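Long-range contacts in polyketide synthase type I (Bacillus amyloliquefaciens, PDB 5KKU), which probably dehydrates acyl intermediates bound to a carrier protein, as the N-terminal dehydratase domain of a polyketide synthase in the difficidin assembly line: residues R58-K63 with E108-Q113; M223-C228 with C276-V281. One frame throughout, in Å; residues are numbered along the deposited sequence.

How the interactions relate
From the N terminus, the chain first closes a loop at interaction 1, where 108-113 returns beside 58-63 after an excursion through strands 73-83 and 86-97. Interaction 2 opens later and closes when 276-281 comes back to 223-228 by way of strands 236-248 and 258-266. The two loops follow in series and neither nest nor cross. Each lies in one of the two predicted hotdog folds, interaction 1 in the N-terminal and interaction 2 in the C-terminal one. They meet where strands 55-62 and 219-229 run antiparallel: Ile-60 N lies 2.8 Å from Ile-224 O, a probable hydrogen bond, so these strands join the two hotdogs edge to edge.

Interaction 1 (R58-K63 with E108-Q113); sequences RQIIFK and ENMECQ
Between the pairs Arg-58/Gln-113 and Ile-61/Glu-111 the register slips by one residue, a beta bulge in which Gln-59 and Ile-60 stand opposite Cys-112; Gln-59 has a left-handed backbone (phi 45°), and the chain turns a corner there. Both pairs keep their backbone hydrogen bonds: Gln-113 N reaches Arg-58 O at 3.0 Å, and Ile-61 N reaches Glu-111 O at 2.9 Å.

Beyond the bulge one face carries the ion pairs and Ile-61, the other is apolar. On the first, the extended Lys-63 chain passes obliquely across Glu-108 and Glu-111, and NZ gives a 2.9 Å salt bridge to Glu-111 OE1 at its anti lone pair. A second, weak bridge runs from Lys-63 NZ to Glu-108 OE1 at 3.5 Å, holding the ammonium between two carboxylates. Glu-111 CG sits between its own N and carbonyl carbon (chi1 76°), which brings the chain alongside Ile-61, with CD 3.7 Å from Ile-61 CD1.

On the apolar face Met-110 CG, anti to the backbone N (chi1 -174°), lies beside Phe-62 with 4.1 Å to CD1, and SD makes an oblique Met-aromatic contact with the ring. Ile-60 CG2 lies over one face of that ring, offset toward its rim, while Ile-60 CG1 packs on Cys-112 CB at 3.6 Å. Phe-62 is about 10 Å, side chain to side chain, from Asp-198, the predicted proton donor. An antiparallel sheet packed by its apolar face on a long central helix, here 37-49 with Leu-38 and Leu-42 touching Met-110, is the hallmark of the hotdog fold.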
ATOM      1  N   ARG A  58       5.532 -11.594  -4.259  1.00 19.29           N
ATOM      2  CA  ARG A  58       5.898 -12.253  -3.040  1.00 23.46           C
ATOM      3  C   ARG A  58       7.148 -11.654  -2.416  1.00 22.87           C
ATOM      4  O   ARG A  58       7.921 -11.070  -3.081  1.00 27.15           O
ATOM      5  CB  ARG A  58       6.090 -13.732  -3.270  1.00 24.46           C
ATOM      6  CG  ARG A  58       4.981 -14.380  -4.041  1.00 26.34           C
ATOM      7  CD  ARG A  58       5.163 -15.869  -4.043  1.00 23.30           C
ATOM      8  NE  ARG A  58       4.196 -16.543  -4.869  1.00 34.02           N
ATOM      9  CZ  ARG A  58       4.392 -17.734  -5.399  1.00 37.32           C
ATOM     10  NH1 ARG A  58       5.510 -18.367  -5.186  1.00 27.61           N
ATOM     11  NH2 ARG A  58       3.460 -18.281  -6.142  1.00 38.00           N
ATOM     12  N   GLN A  59       7.360 -11.886  -1.149  1.00 24.73           N
ATOM     13  CA  GLN A  59       8.510 -11.402  -0.424  1.00 22.29           C
ATOM     14  C   GLN A  59       8.825  -9.957  -0.708  1.00 24.90           C
ATOM     15  O   GLN A  59       9.921  -9.595  -0.941  1.00 28.50           O
ATOM     16  CB  GLN A  59       9.727 -12.274  -0.656  1.00 26.58           C
ATOM     17  CG  GLN A  59       9.494 -13.752  -0.478  1.00 27.25           C
ATOM     18  CD  GLN A  59       8.928 -14.118   0.862  1.00 32.94           C
ATOM     19  OE1 GLN A  59       9.536 -13.878   1.870  1.00 35.11           O
ATOM     20  NE2 GLN A  59       7.758 -14.700   0.872  1.00 33.59           N
ATOM     21  N   ILE A  60       7.838  -9.099  -0.622  1.00 23.69           N
ATOM     22  CA  ILE A  60       8.014  -7.680  -0.790  1.00 21.86           C
ATOM     23  C   ILE A  60       8.729  -7.037   0.371  1.00 22.29           C
ATOM     24  O   ILE A  60       8.452  -7.311   1.485  1.00 21.42           O
ATOM     25  CB  ILE A  60       6.670  -7.013  -0.966  1.00 18.87           C
ATOM     26  CG1 ILE A  60       5.950  -7.643  -2.123  1.00 22.10           C
ATOM     27  CG2 ILE A  60       6.817  -5.529  -1.167  1.00 22.31           C
ATOM     28  CD1 ILE A  60       4.564  -7.152  -2.317  1.00 24.44           C
ATOM     29  N   ILE A  61       9.648  -6.161   0.093  1.00 20.70           N
ATOM     30  CA  ILE A  61      10.300  -5.409   1.124  1.00 27.95           C
ATOM     31  C   ILE A  61      10.283  -3.947   0.786  1.00 23.66           C
ATOM     32  O   ILE A  61      10.754  -3.589  -0.218  1.00 24.38           O
ATOM     33  CB  ILE A  61      11.754  -5.820   1.309  1.00 27.39           C
ATOM     34  CG1 ILE A  61      11.885  -7.295   1.511  1.00 30.19           C
ATOM     35  CG2 ILE A  61      12.370  -5.094   2.474  1.00 26.67           C
ATOM     36  CD1 ILE A  61      13.304  -7.801   1.467  1.00 29.79           C
ATOM     37  N   PHE A  62       9.756  -3.133   1.660  1.00 25.89           N
ATOM     38  CA  PHE A  62       9.712  -1.723   1.457  1.00 21.54           C
ATOM     39  C   PHE A  62      10.906  -1.078   2.122  1.00 29.42           C
ATOM     40  O   PHE A  62      11.153  -1.253   3.278  1.00 26.96           O
ATOM     41  CB  PHE A  62       8.422  -1.121   2.002  1.00 26.27           C
ATOM     42  CG  PHE A  62       7.170  -1.646   1.384  1.00 20.69           C
ATOM     43  CD1 PHE A  62       6.875  -1.407   0.090  1.00 24.86           C
ATOM     44  CD2 PHE A  62       6.272  -2.302   2.127  1.00 21.21           C
ATOM     45  CE1 PHE A  62       5.727  -1.865  -0.463  1.00 23.75           C
ATOM     46  CE2 PHE A  62       5.127  -2.762   1.585  1.00 23.49           C
ATOM     47  CZ  PHE A  62       4.854  -2.548   0.286  1.00 21.01           C
ATOM     48  N   LYS A  63      11.668  -0.340   1.357  1.00 28.68           N
ATOM     49  CA  LYS A  63      12.901   0.218   1.840  1.00 29.26           C
ATOM     50  C   LYS A  63      13.557   1.581   1.907  1.00 33.65           C
ATOM     51  O   LYS A  63      14.333   1.828   2.785  1.00 55.69           O
ATOM     52  CB  LYS A  63      14.053  -0.172   0.952  1.00 28.92           C
ATOM     53  CG  LYS A  63      14.133  -1.661   0.706  1.00 30.41           C
ATOM     54  CD  LYS A  63      15.449  -2.124   0.127  1.00 28.03           C
ATOM     55  CE  LYS A  63      15.321  -3.477  -0.506  1.00 32.79           C
ATOM     56  NZ  LYS A  63      16.385  -3.866  -1.444  1.00 32.90           N
ATOM     57  N   GLU A 108      17.445   2.694  -2.688  1.00 27.05           N
ATOM     58  CA  GLU A 108      16.648   1.521  -2.929  1.00 24.72           C
ATOM     59  C   GLU A 108      15.300   1.682  -2.248  1.00 28.47           C
ATOM     60  O   GLU A 108      15.210   2.023  -1.102  1.00 25.71           O
ATOM     61  CB  GLU A 108      17.358   0.296  -2.474  1.00 22.72           C
ATOM     62  CG  GLU A 108      18.728   0.172  -3.042  1.00 33.10           C
ATOM     63  CD  GLU A 108      19.399  -1.120  -2.719  1.00 34.90           C
ATOM     64  OE1 GLU A 108      19.095  -1.747  -1.720  1.00 35.82           O
ATOM     65  OE2 GLU A 108      20.257  -1.503  -3.491  1.00 41.64           O
ATOM     66  N   ASN A 109      14.251   1.469  -2.997  1.00 26.21           N
ATOM     67  CA  ASN A 109      12.919   1.704  -2.516  1.00 23.02           C
ATOM     68  C   ASN A 109      12.126   0.465  -2.226  1.00 22.77           C
ATOM     69  O   ASN A 109      11.402   0.427  -1.315  1.00 25.63           O
ATOM     70  CB  ASN A 109      12.179   2.657  -3.441  1.00 21.60           C
ATOM     71  CG  ASN A 109      12.882   3.982  -3.596  1.00 24.50           C
ATOM     72  OD1 ASN A 109      13.267   4.359  -4.661  1.00 19.08           O
ATOM     73  ND2 ASN A 109      13.060   4.655  -2.523  1.00 21.99           N
ATOM     74  N   MET A 110      12.362  -0.572  -2.990  1.00 25.28           N
ATOM     75  CA  MET A 110      11.623  -1.785  -2.860  1.00 27.43           C
ATOM     76  C   MET A 110      12.144  -2.957  -3.663  1.00 28.13           C
ATOM     77  O   MET A 110      12.692  -2.783  -4.713  1.00 25.16           O
ATOM     78  CB  MET A 110      10.193  -1.521  -3.217  1.00 27.53           C
ATOM     79  CG  MET A 110       9.288  -2.671  -2.979  1.00 31.10           C
ATOM     80  SD  MET A 110       7.852  -2.581  -3.981  1.00 46.47           S
ATOM     81  CE  MET A 110       8.164  -3.913  -5.115  1.00 33.73           C
ATOM     82  N   GLU A 111      11.945  -4.155  -3.142  1.00 28.55           N
ATOM     83  CA  GLU A 111      12.230  -5.388  -3.834  1.00 31.35           C
ATOM     84  C   GLU A 111      11.156  -6.425  -3.649  1.00 28.38           C
ATOM     85  O   GLU A 111      10.502  -6.441  -2.696  1.00 28.80           O
ATOM     86  CB  GLU A 111      13.570  -5.949  -3.426  1.00 29.75           C
ATOM     87  CG  GLU A 111      13.593  -6.603  -2.078  1.00 36.20           C
ATOM     88  CD  GLU A 111      14.873  -7.335  -1.804  1.00 41.63           C
ATOM     89  OE1 GLU A 111      15.865  -6.668  -1.538  1.00 38.83           O
ATOM     90  OE2 GLU A 111      14.865  -8.565  -1.835  1.00 40.11           O
ATOM     91  N   CYS A 112      10.937  -7.258  -4.625  1.00 28.10           N
ATOM     92  CA  CYS A 112      10.024  -8.370  -4.480  1.00 29.44           C
ATOM     93  C   CYS A 112      10.307  -9.456  -5.507  1.00 28.16           C
ATOM     94  O   CYS A 112      11.141  -9.290  -6.332  1.00 30.36           O
ATOM     95  CB  CYS A 112       8.581  -7.913  -4.591  1.00 22.21           C
ATOM     96  SG  CYS A 112       8.077  -7.293  -6.179  1.00 31.22           S
ATOM     97  N   GLN A 113       9.545 -10.524  -5.509  1.00 26.83           N
ATOM     98  CA  GLN A 113       9.646 -11.558  -6.504  1.00 28.11           C
ATOM     99  C   GLN A 113       8.352 -11.688  -7.244  1.00 25.10           C
ATOM    100  O   GLN A 113       7.330 -11.887  -6.676  1.00 26.70           O
ATOM    101  CB  GLN A 113       9.985 -12.868  -5.871  1.00 27.92           C
ATOM    102  CG  GLN A 113      11.257 -12.867  -5.127  1.00 31.89           C
ATOM    103  CD  GLN A 113      12.453 -13.054  -6.032  1.00 42.20           C
ATOM    104  OE1 GLN A 113      12.378 -13.627  -7.115  1.00 41.72           O
ATOM    105  NE2 GLN A 113      13.556 -12.552  -5.587  1.00 41.23           N
TER

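Interaction 2 (M223-C228 with C276-V281); sequences MIDRFC and CEKLTV
Arg-226 and Glu-277 face each other as a hydrogen-bonded antiparallel pair, and the arginine can be followed outward as it crosses the glutamate. Its CB packs on Glu-277 CB at 4.0 Å. CG, anti to the backbone N (chi1 180°), carries the chain on to CD, 4.1 Å from Glu-277 OE2. A bend about the CG-CD bond then turns NE toward that same oxygen, 3.2 Å away in a nearly straight salt-bridge hydrogen bond (171°). Glu-277 OE2 lies near the guanidinium plane, at its edge, yet NE approaches from well above the carboxylate plane; the two flat groups stand 65° apart. At the tip, NH2 bridges to Glu-275 and bonds the hydroxyl of Tyr-230, while NH1 makes a salt bridge to Glu-56 on strand 55-62.

The backbone here forms a classic bulge: Glu-277 O takes the N-H of Arg-226 and, weakly, that of Asp-225. On the opposite face Cys-276 CB rests 3.6 Å from Phe-227 CD2, with SG at the ring edge and 4.0 Å from Ile-224 CG2. Ile-224 CG1 meets Leu-279 CD1 at 3.8 Å, and Ile-39 of helix 37-49 touches both Ile-224 and Phe-227.

The three carboxylates hold the guanidinium in place and fix its rotation, its positive charge probably favours their ionised forms, and the salt bridge to Glu-56 ties the C-terminal hotdog to the N-terminal one.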
ATOM      1  N   MET A 223       7.118  -5.386   5.122  1.00 23.26           N
ATOM      2  CA  MET A 223       7.302  -6.579   4.301  1.00 29.00           C
ATOM      3  C   MET A 223       5.995  -7.195   3.816  1.00 26.70           C
ATOM      4  O   MET A 223       4.941  -7.004   4.421  1.00 24.30           O
ATOM      5  CB  MET A 223       8.074  -7.616   5.124  1.00 17.14           C
ATOM      6  CG  MET A 223       9.517  -7.243   5.428  1.00 31.25           C
ATOM      7  SD  MET A 223      10.344  -8.459   6.470  1.00 35.00           S
ATOM      8  CE  MET A 223      10.543  -9.807   5.311  1.00 25.37           C
ATOM      9  N   ILE A 224       5.890  -7.866   2.711  1.00 19.06           N
ATOM     10  CA  ILE A 224       4.596  -8.461   2.435  1.00 19.45           C
ATOM     11  C   ILE A 224       4.899  -9.827   1.901  1.00 24.28           C
ATOM     12  O   ILE A 224       5.643  -9.918   0.999  1.00 25.51           O
ATOM     13  CB  ILE A 224       3.724  -7.655   1.424  1.00 23.73           C
ATOM     14  CG1 ILE A 224       3.152  -6.396   2.038  1.00 23.96           C
ATOM     15  CG2 ILE A 224       2.571  -8.470   0.885  1.00 21.78           C
ATOM     16  CD1 ILE A 224       2.457  -5.481   1.070  1.00 27.72           C
ATOM     17  N   ASP A 225       4.369 -10.872   2.468  1.00 23.75           N
ATOM     18  CA  ASP A 225       4.716 -12.199   1.993  1.00 23.20           C
ATOM     19  C   ASP A 225       4.139 -12.459   0.628  1.00 24.04           C
ATOM     20  O   ASP A 225       4.801 -12.916  -0.238  1.00 20.27           O
ATOM     21  CB  ASP A 225       4.327 -13.285   2.966  1.00 21.34           C
ATOM     22  CG  ASP A 225       5.401 -13.595   3.943  1.00 31.34           C
ATOM     23  OD1 ASP A 225       6.408 -12.891   4.005  1.00 35.35           O
ATOM     24  OD2 ASP A 225       5.270 -14.544   4.694  1.00 37.85           O
ATOM     25  N   ARG A 226       2.871 -12.135   0.443  1.00 23.18           N
ATOM     26  CA  ARG A 226       2.229 -12.243  -0.832  1.00 22.58           C
ATOM     27  C   ARG A 226       1.141 -11.224  -1.036  1.00 23.65           C
ATOM     28  O   ARG A 226       0.366 -10.990  -0.149  1.00 22.98           O
ATOM     29  CB  ARG A 226       1.695 -13.652  -1.089  1.00 22.92           C
ATOM     30  CG  ARG A 226       1.009 -13.784  -2.422  1.00 26.00           C
ATOM     31  CD  ARG A 226       0.623 -15.190  -2.813  1.00 34.61           C
ATOM     32  NE  ARG A 226      -0.743 -15.442  -2.429  1.00 36.27           N
ATOM     33  CZ  ARG A 226      -1.754 -15.449  -3.257  1.00 32.73           C
ATOM     34  NH1 ARG A 226      -1.565 -15.284  -4.537  1.00 35.04           N
ATOM     35  NH2 ARG A 226      -2.935 -15.655  -2.790  1.00 29.58           N
ATOM     36  N   PHE A 227       1.097 -10.625  -2.206  1.00 13.98           N
ATOM     37  CA  PHE A 227       0.003  -9.799  -2.631  1.00 23.37           C
ATOM     38  C   PHE A 227      -0.415 -10.184  -4.028  1.00 27.31           C
ATOM     39  O   PHE A 227       0.398 -10.389  -4.867  1.00 24.93           O
ATOM     40  CB  PHE A 227       0.343  -8.315  -2.572  1.00 20.31           C
ATOM     41  CG  PHE A 227      -0.824  -7.427  -2.744  1.00 21.71           C
ATOM     42  CD1 PHE A 227      -1.226  -7.061  -3.971  1.00 20.26           C
ATOM     43  CD2 PHE A 227      -1.524  -6.942  -1.647  1.00 21.93           C
ATOM     44  CE1 PHE A 227      -2.318  -6.256  -4.141  1.00 23.01           C
ATOM     45  CE2 PHE A 227      -2.607  -6.118  -1.816  1.00 17.20           C
ATOM     46  CZ  PHE A 227      -3.006  -5.784  -3.070  1.00 20.46           C
ATOM     47  N   CYS A 228      -1.690 -10.296  -4.276  1.00 23.93           N
ATOM     48  CA  CYS A 228      -2.157 -10.763  -5.543  1.00 24.00           C
ATOM     49  C   CYS A 228      -3.452 -10.082  -5.951  1.00 27.98           C
ATOM     50  O   CYS A 228      -4.392 -10.146  -5.230  1.00 28.68           O
ATOM     51  CB  CYS A 228      -2.321 -12.274  -5.478  1.00 28.09           C
ATOM     52  SG  CYS A 228      -2.863 -13.084  -6.956  1.00 35.95           S
ATOM     53  N   CYS A 276      -3.811 -10.320   0.439  1.00 19.58           N
ATOM     54  CA  CYS A 276      -2.585  -9.929   1.011  1.00 25.30           C
ATOM     55  C   CYS A 276      -2.218 -10.825   2.149  1.00 25.28           C
ATOM     56  O   CYS A 276      -2.873 -10.874   3.119  1.00 22.42           O
ATOM     57  CB  CYS A 276      -2.657  -8.492   1.452  1.00 23.88           C
ATOM     58  SG  CYS A 276      -1.180  -7.817   2.131  1.00 39.66           S
ATOM     59  N   GLU A 277      -1.109 -11.492   2.040  1.00 27.99           N
ATOM     60  CA  GLU A 277      -0.706 -12.410   3.058  1.00 25.74           C
ATOM     61  C   GLU A 277       0.406 -11.841   3.872  1.00 23.46           C
ATOM     62  O   GLU A 277       1.417 -11.516   3.330  1.00 22.97           O
ATOM     63  CB  GLU A 277      -0.241 -13.686   2.426  1.00 25.30           C
ATOM     64  CG  GLU A 277      -1.315 -14.641   2.089  1.00 25.57           C
ATOM     65  CD  GLU A 277      -0.762 -15.855   1.450  1.00 30.60           C
ATOM     66  OE1 GLU A 277       0.309 -16.301   1.872  1.00 36.29           O
ATOM     67  OE2 GLU A 277      -1.387 -16.345   0.534  1.00 34.41           O
ATOM     68  N   LYS A 278       0.178 -11.726   5.149  1.00 23.43           N
ATOM     69  CA  LYS A 278       1.146 -11.269   6.083  1.00 26.77           C
ATOM     70  C   LYS A 278       1.760  -9.897   5.786  1.00 23.17           C
ATOM     71  O   LYS A 278       2.908  -9.788   5.504  1.00 23.71           O
ATOM     72  CB  LYS A 278       2.197 -12.342   6.297  1.00 20.01           C
ATOM     73  CG  LYS A 278       2.921 -12.215   7.602  1.00 25.87           C
ATOM     74  CD  LYS A 278       4.330 -12.733   7.516  1.00 36.40           C
ATOM     75  CE  LYS A 278       4.804 -13.299   8.842  1.00 40.06           C
ATOM     76  NZ  LYS A 278       4.893 -12.344   9.978  1.00 36.93           N
ATOM     77  N   LEU A 279       0.982  -8.845   5.910  1.00 22.57           N
ATOM     78  CA  LEU A 279       1.531  -7.507   5.840  1.00 26.10           C
ATOM     79  C   LEU A 279       2.192  -7.177   7.137  1.00 27.17           C
ATOM     80  O   LEU A 279       1.583  -7.097   8.153  1.00 20.63           O
ATOM     81  CB  LEU A 279       0.493  -6.475   5.451  1.00 25.65           C
ATOM     82  CG  LEU A 279       0.755  -5.030   5.832  1.00 30.75           C
ATOM     83  CD1 LEU A 279       1.772  -4.427   4.920  1.00 31.26           C
ATOM     84  CD2 LEU A 279      -0.487  -4.195   5.844  1.00 21.75           C
ATOM     85  N   THR A 280       3.481  -7.009   7.119  1.00 30.29           N
ATOM     86  CA  THR A 280       4.190  -6.713   8.323  1.00 24.28           C
ATOM     87  C   THR A 280       4.436  -5.252   8.365  1.00 27.40           C
ATOM     88  O   THR A 280       4.851  -4.706   7.432  1.00 29.87           O
ATOM     89  CB  THR A 280       5.506  -7.471   8.420  1.00 28.25           C
ATOM     90  OG1 THR A 280       5.249  -8.856   8.527  1.00 27.61           O
ATOM     91  CG2 THR A 280       6.247  -7.063   9.646  1.00 28.18           C
ATOM     92  N   VAL A 281       4.191  -4.654   9.508  1.00 29.81           N
ATOM     93  CA  VAL A 281       4.344  -3.246   9.707  1.00 23.88           C
ATOM     94  C   VAL A 281       5.257  -2.944  10.885  1.00 30.15           C
ATOM     95  O   VAL A 281       5.276  -3.686  11.804  1.00 32.93           O
ATOM     96  CB  VAL A 281       2.983  -2.559   9.812  1.00 33.66           C
ATOM     97  CG1 VAL A 281       2.092  -2.939   8.639  1.00 29.47           C
ATOM     98  CG2 VAL A 281       2.312  -2.846  11.129  1.00 33.14           C
TER